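Local coordinates for cytochrome C-type biogenesis protein ccmF (Thermus thermophilus, PDB 6ZMQ) that serves as a membrane-bound heme lyase in cytochrome c maturation, binds heme b and probably takes part in moving heme across the membrane, at residues L270-L275 with F371-W376; A278-Q281 with G285-K288. All coordinates share one frame; numbering follows the deposited sequence.

Both contacts are built on helix 266-284, which carries His276, an axial ligand of the heme b iron, in the short gap between residues 270-275 and 278-281. Contact 1 packs the helix against helix 362-384 at the heme; contact 2, whose centre is 14 Å away from that of contact 1, turns the same helix into the next one, 288-307. The side chain of Thr272 in contact 1 is about 4 Å from that of His276, while Val280 in contact 2 is about 6 Å from it, side chain to side chain, and about 7 Å from the heme. Contact 1 is largely buried; contact 2 lies farther from the chain's centre and is partly buried.

Contact 1: residues L270-L275 with F371-W376; sequences LATAFL and FFFAGW. With HEM (protoporphyrin IX containing Fe), chain B.
Thr272 OG1 is gripped twice on its own side of the contact: it donates to Trp268 O one turn earlier in the helix and accepts the indole N-H of Trp231 on helix 224-247. With the hydroxyl held there (chi1 -60°), CG2 stands anti to the backbone N and points to helix 362-384. It sits over one face of the Phe373 ring, 3.8 Å from the ring centroid and 23° off the normal, a CH-pi contact displaced toward the rim. The ring's CZ meets HEM CMC at 3.6 Å in the ring plane, so the heme methyl comes in at the edge, while CE2 approaches HEM CBB obliquely at the same distance, 3.6 Å. Phe373 thus meets the threonine methyl with a face and a heme methyl with its edge.

Nearer the backbones, Ala273 CB lies 3.9 Å from Phe373 CB, and Leu270 CD2 reaches to 4.3 Å from Ala374 CA. With Ala273 and Ala374 in the interface, the short helical segments run nearly antiparallel, at 163°, their axes 8.5 Å apart. Three residues on from Thr272 in the same helix, Leu275 also touches the heme, its CD2 3.6 Å from the propionate carbon HEM CBD. Thr272 O also makes a weak hydrogen bond to ND1 of His276, an axial heme ligand.

No hydrogen bond crosses between the two segments. The chemistry implies a division of labour: the threonine's polar end is satisfied within the helix bundle, and its methyl and the phenyl ring line that edge of the heme with apolar groups.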
loop_
_atom_site.group_PDB
_atom_site.type_symbol
_atom_site.label_atom_id
_atom_site.label_comp_id
_atom_site.label_asym_id
_atom_site.label_seq_id
_atom_site.Cartn_x
_atom_site.Cartn_y
_atom_site.Cartn_z
ATOM N N LEU A 270 2.682 10.316 -1.602
ATOM C CA LEU A 270 2.068 11.549 -1.109
ATOM C C LEU A 270 1.719 11.427 0.366
ATOM O O LEU A 270 1.977 12.350 1.152
ATOM C CB LEU A 270 0.834 11.879 -1.950
ATOM C CG LEU A 270 1.120 12.051 -3.443
ATOM C CD1 LEU A 270 -0.126 11.813 -4.305
ATOM C CD2 LEU A 270 1.757 13.406 -3.730
ATOM N N ALA A 271 1.235 10.243 0.767
ATOM C CA ALA A 271 1.006 9.942 2.176
ATOM C C ALA A 271 2.300 9.911 2.983
ATOM O O ALA A 271 2.256 10.063 4.206
ATOM C CB ALA A 271 0.256 8.619 2.325
ATOM N N THR A 272 3.424 9.955 2.309
ATOM C CA THR A 272 4.698 10.076 3.034
ATOM C C THR A 272 5.016 11.551 3.146
ATOM O O THR A 272 5.363 12.006 4.210
ATOM C CB THR A 272 5.847 9.518 2.225
ATOM O OG1 THR A 272 5.368 8.198 2.099
ATOM C CG2 THR A 272 7.122 9.454 3.021
ATOM N N ALA A 273 4.855 12.288 2.071
ATOM C CA ALA A 273 5.144 13.724 2.140
ATOM C C ALA A 273 4.194 14.352 3.144
ATOM O O ALA A 273 4.585 15.145 3.972
ATOM C CB ALA A 273 4.931 14.291 0.780
ATOM N N PHE A 274 2.964 13.911 3.089
ATOM C CA PHE A 274 1.939 14.444 4.000
ATOM C C PHE A 274 2.299 14.107 5.434
ATOM O O PHE A 274 2.205 14.949 6.240
ATOM C CB PHE A 274 0.589 13.873 3.617
ATOM C CG PHE A 274 -0.465 14.086 4.647
ATOM C CD1 PHE A 274 -0.742 15.336 5.090
ATOM C CD2 PHE A 274 -1.146 13.026 5.171
ATOM C CE1 PHE A 274 -1.719 15.512 6.036
ATOM C CE2 PHE A 274 -2.120 13.202 6.118
ATOM C CZ PHE A 274 -2.410 14.450 6.549
ATOM N N LEU A 275 2.805 12.921 5.697
ATOM C CA LEU A 275 3.159 12.527 7.071
ATOM C C LEU A 275 4.195 13.501 7.643
ATOM O O LEU A 275 4.042 13.959 8.752
ATOM C CB LEU A 275 3.707 11.113 6.941
ATOM C CG LEU A 275 3.707 10.291 8.202
ATOM C CD1 LEU A 275 4.015 8.866 7.891
ATOM C CD2 LEU A 275 4.753 10.817 9.126
ATOM N N PHE A 371 8.757 17.940 -1.116
ATOM C CA PHE A 371 8.773 18.359 -2.515
ATOM C C PHE A 371 9.375 17.292 -3.416
ATOM O O PHE A 371 8.952 17.141 -4.565
ATOM C CB PHE A 371 9.550 19.663 -2.675
ATOM C CG PHE A 371 8.683 20.877 -2.776
ATOM C CD1 PHE A 371 7.803 21.024 -3.841
ATOM C CD2 PHE A 371 8.778 21.891 -1.836
ATOM C CE1 PHE A 371 7.006 22.156 -3.949
ATOM C CE2 PHE A 371 7.991 23.029 -1.939
ATOM C CZ PHE A 371 7.105 23.160 -2.995
ATOM N N PHE A 372 10.381 16.568 -2.920
ATOM C CA PHE A 372 10.988 15.480 -3.685
ATOM C C PHE A 372 10.020 14.311 -3.853
ATOM O O PHE A 372 9.947 13.706 -4.933
ATOM C CB PHE A 372 12.268 15.012 -2.989
ATOM C CG PHE A 372 13.519 15.731 -3.433
ATOM C CD1 PHE A 372 13.502 17.089 -3.734
ATOM C CD2 PHE A 372 14.723 15.037 -3.533
ATOM C CE1 PHE A 372 14.656 17.744 -4.128
ATOM C CE2 PHE A 372 15.878 15.685 -3.929
ATOM C CZ PHE A 372 15.843 17.041 -4.227
ATOM N N PHE A 373 9.255 14.002 -2.795
ATOM C CA PHE A 373 8.226 12.960 -2.863
ATOM C C PHE A 373 7.108 13.343 -3.835
ATOM O O PHE A 373 6.691 12.533 -4.679
ATOM C CB PHE A 373 7.642 12.714 -1.470
ATOM C CG PHE A 373 8.466 11.804 -0.598
ATOM C CD1 PHE A 373 8.686 10.485 -0.953
ATOM C CD2 PHE A 373 8.995 12.270 0.596
ATOM C CE1 PHE A 373 9.432 9.654 -0.141
ATOM C CE2 PHE A 373 9.753 11.451 1.407
ATOM C CZ PHE A 373 9.967 10.148 1.037
ATOM N N ALA A 374 6.609 14.583 -3.718
ATOM C CA ALA A 374 5.565 15.089 -4.607
ATOM C C ALA A 374 6.054 15.205 -6.042
ATOM O O ALA A 374 5.295 14.943 -6.978
ATOM C CB ALA A 374 5.070 16.447 -4.102
ATOM N N GLY A 375 7.323 15.581 -6.230
ATOM C CA GLY A 375 7.898 15.620 -7.563
ATOM C C GLY A 375 8.054 14.244 -8.178
ATOM O O GLY A 375 7.890 14.077 -9.383
ATOM N N TRP A 376 8.374 13.248 -7.352
ATOM C CA TRP A 376 8.451 11.864 -7.813
ATOM C C TRP A 376 7.086 11.357 -8.276
ATOM O O TRP A 376 6.971 10.766 -9.361
ATOM C CB TRP A 376 9.024 11.001 -6.681
ATOM C CG TRP A 376 9.548 9.623 -7.064
ATOM C CD1 TRP A 376 9.403 8.982 -8.259
ATOM C CD2 TRP A 376 10.303 8.727 -6.225
ATOM N NE1 TRP A 376 10.008 7.751 -8.209
ATOM C CE2 TRP A 376 10.568 7.579 -6.968
ATOM C CE3 TRP A 376 10.776 8.797 -4.912
ATOM C CZ2 TRP A 376 11.282 6.515 -6.440
ATOM C CZ3 TRP A 376 11.479 7.732 -4.398
ATOM C CH2 TRP A 376 11.725 6.627 -5.154
HETATM C CHA HEM B . 9.440 10.685 11.188
HETATM C CHB HEM B . 12.622 13.282 8.516
HETATM C CHC HEM B . 11.848 10.279 4.704
HETATM C CHD HEM B . 9.071 7.496 7.590
HETATM C C1A HEM B . 10.360 11.624 10.750
HETATM C C2A HEM B . 10.794 12.716 11.551
HETATM C C3A HEM B . 11.679 13.445 10.811
HETATM C C4A HEM B . 11.809 12.832 9.552
HETATM C CMA HEM B . 12.398 14.689 11.245
HETATM C CAA HEM B . 10.365 13.027 12.976
HETATM C CBA HEM B . 11.102 12.144 14.000
HETATM C CGA HEM B . 12.586 12.412 13.992
HETATM O O1A HEM B . 13.382 11.491 13.697
HETATM O O2A HEM B . 13.015 13.553 14.280
HETATM C C1B HEM B . 12.640 12.670 7.245
HETATM C C2B HEM B . 13.295 13.233 6.125
HETATM C C3B HEM B . 13.090 12.414 5.058
HETATM C C4B HEM B . 12.251 11.317 5.539
HETATM C CMB HEM B . 14.091 14.500 6.105
HETATM C CAB HEM B . 13.569 12.578 3.680
HETATM C CBB HEM B . 12.579 13.187 2.750
HETATM C C1C HEM B . 11.098 9.230 5.187
HETATM C C2C HEM B . 10.875 8.026 4.518
HETATM C C3C HEM B . 10.095 7.263 5.352
HETATM C C4C HEM B . 9.840 7.987 6.541
HETATM C CMC HEM B . 11.360 7.607 3.154
HETATM C CAC HEM B . 9.608 5.929 5.049
HETATM C CBC HEM B . 10.324 4.747 5.583
HETATM C C1D HEM B . 8.866 8.144 8.818
HETATM C C2D HEM B . 7.963 7.683 9.878
HETATM C C3D HEM B . 8.056 8.569 10.896
HETATM C C4D HEM B . 9.042 9.577 10.442
HETATM C CMD HEM B . 7.093 6.457 9.837
HETATM C CAD HEM B . 7.312 8.532 12.221
HETATM C CBD HEM B . 6.198 9.585 12.196
HETATM C CGD HEM B . 5.285 9.566 13.401
HETATM O O1D HEM B . 5.374 10.439 14.294
HETATM O O2D HEM B . 4.414 8.683 13.500
HETATM N NA HEM B . 10.988 11.736 9.524
HETATM N NB HEM B . 12.020 11.542 6.841
HETATM N NC HEM B . 10.499 9.179 6.417
HETATM N ND HEM B . 9.465 9.248 9.218
HETATM FE FE HEM B . 10.848 10.335 8.073
#

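Contact 2: residues A278-Q281 with G285-K288; sequences AFVQ and GAFK
Just past the C-terminal end of helix 266-284, a glycine starts the tight turn into helix 288-307, and this contact is that turn folded back on the helix's last turns. Gly285 N donates to Gln281 O at 2.8 Å, with an N-H...O angle of 160°. Gly285 is the first residue to leave helical geometry, and its positive phi (66°) favours a residue without a side chain.

Past the glycine, the chain doubles back over Val280. Val280 CG1 lies 3.7 Å from Ala286 CB and also 3.7 Å from Phe287 CE2, which it meets obliquely; CG2 reaches the same ring carbon, so both branches of the valine pack on that corner of the phenyl. Leu366 and Leu367 of helix 362-384 touch Val280 and Phe287 respectively, carrying this apolar patch on to the neighbouring helix.

Gln281 works on the polar side, its chain extended beyond CG and crossing Lys288 at about a right angle. NE2 donates to Gln217 O, and OE1 lies 3.4 Å from Phe287 O; these two acceptors do not bond to each other, but each takes a weak hydrogen bond from Asn291 ND2. A leucine in place of Gln281 would probably leave Gln217 O without this donor and Asn291 with one acceptor fewer, loosening the tie between the turn and the segment around Gln217. Lys288, bent at chi3 (72°), brings NZ back to Gly285 O for a weak hydrogen bond at 3.4 Å.

A positive-phi glycine ending one helix, followed closely by the start of the next, is characteristic of a short connection in a helical hairpin, here between two neighbouring helices of the membrane bundle.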
loop_
_atom_site.group_PDB
_atom_site.type_symbol
_atom_site.label_atom_id
_atom_site.label_comp_id
_atom_site.label_asym_id
_atom_site.label_seq_id
_atom_site.Cartn_x
_atom_site.Cartn_y
_atom_site.Cartn_z
ATOM N N ALA A 278 2.631 16.971 8.178
ATOM C CA ALA A 278 1.725 16.947 9.331
ATOM C C ALA A 278 2.584 16.985 10.561
ATOM O O ALA A 278 2.301 17.753 11.395
ATOM C CB ALA A 278 0.884 15.718 9.321
ATOM N N PHE A 279 3.666 16.243 10.587
ATOM C CA PHE A 279 4.549 16.320 11.750
ATOM C C PHE A 279 5.074 17.742 11.943
ATOM O O PHE A 279 5.104 18.193 13.056
ATOM C CB PHE A 279 5.735 15.414 11.489
ATOM C CG PHE A 279 6.826 15.661 12.474
ATOM C CD1 PHE A 279 6.678 15.294 13.785
ATOM C CD2 PHE A 279 7.952 16.351 12.112
ATOM C CE1 PHE A 279 7.662 15.565 14.708
ATOM C CE2 PHE A 279 8.931 16.623 13.040
ATOM C CZ PHE A 279 8.792 16.222 14.334
ATOM N N VAL A 280 5.454 18.445 10.890
ATOM C CA VAL A 280 6.009 19.807 11.089
ATOM C C VAL A 280 4.981 20.699 11.752
ATOM O O VAL A 280 5.309 21.312 12.727
ATOM C CB VAL A 280 6.471 20.449 9.782
ATOM C CG1 VAL A 280 6.714 21.921 9.957
ATOM C CG2 VAL A 280 7.715 19.778 9.290
ATOM N N GLN A 281 3.773 20.749 11.232
ATOM C CA GLN A 281 2.831 21.679 11.844
ATOM C C GLN A 281 2.379 21.157 13.204
ATOM O O GLN A 281 2.182 21.960 14.131
ATOM C CB GLN A 281 1.654 22.022 10.926
ATOM C CG GLN A 281 0.429 21.247 11.091
ATOM C CD GLN A 281 -0.669 21.644 10.122
ATOM O OE1 GLN A 281 -0.485 21.583 8.916
ATOM N NE2 GLN A 281 -1.829 22.020 10.651
ATOM N N GLY A 285 3.399 24.424 13.665
ATOM C CA GLY A 285 2.456 25.272 12.948
ATOM C C GLY A 285 2.927 25.752 11.590
ATOM O O GLY A 285 2.729 26.926 11.256
ATOM N N ALA A 286 3.573 24.888 10.806
ATOM C CA ALA A 286 4.111 25.283 9.514
ATOM C C ALA A 286 3.724 24.305 8.408
ATOM O O ALA A 286 3.655 23.090 8.607
ATOM C CB ALA A 286 5.640 25.428 9.574
ATOM N N PHE A 287 3.585 24.879 7.215
ATOM C CA PHE A 287 2.986 24.291 6.010
ATOM C C PHE A 287 1.620 23.688 6.330
ATOM O O PHE A 287 1.413 22.480 6.212
ATOM C CB PHE A 287 3.805 23.195 5.288
ATOM C CG PHE A 287 5.314 23.243 5.419
ATOM C CD1 PHE A 287 6.134 24.141 4.730
ATOM C CD2 PHE A 287 5.918 22.255 6.191
ATOM C CE1 PHE A 287 7.511 24.089 4.897
ATOM C CE2 PHE A 287 7.276 22.179 6.326
ATOM C CZ PHE A 287 8.073 23.116 5.714
ATOM N N LYS A 288 0.682 24.536 6.738
ATOM C CA LYS A 288 -0.698 24.071 6.756
ATOM C C LYS A 288 -1.304 24.092 5.366
ATOM O O LYS A 288 -2.164 23.249 5.063
ATOM C CB LYS A 288 -1.544 24.894 7.738
ATOM C CG LYS A 288 -1.459 26.399 7.593
ATOM C CD LYS A 288 -1.681 27.068 8.944
ATOM C CE LYS A 288 -0.462 26.851 9.828
ATOM N NZ LYS A 288 -0.717 26.967 11.294
#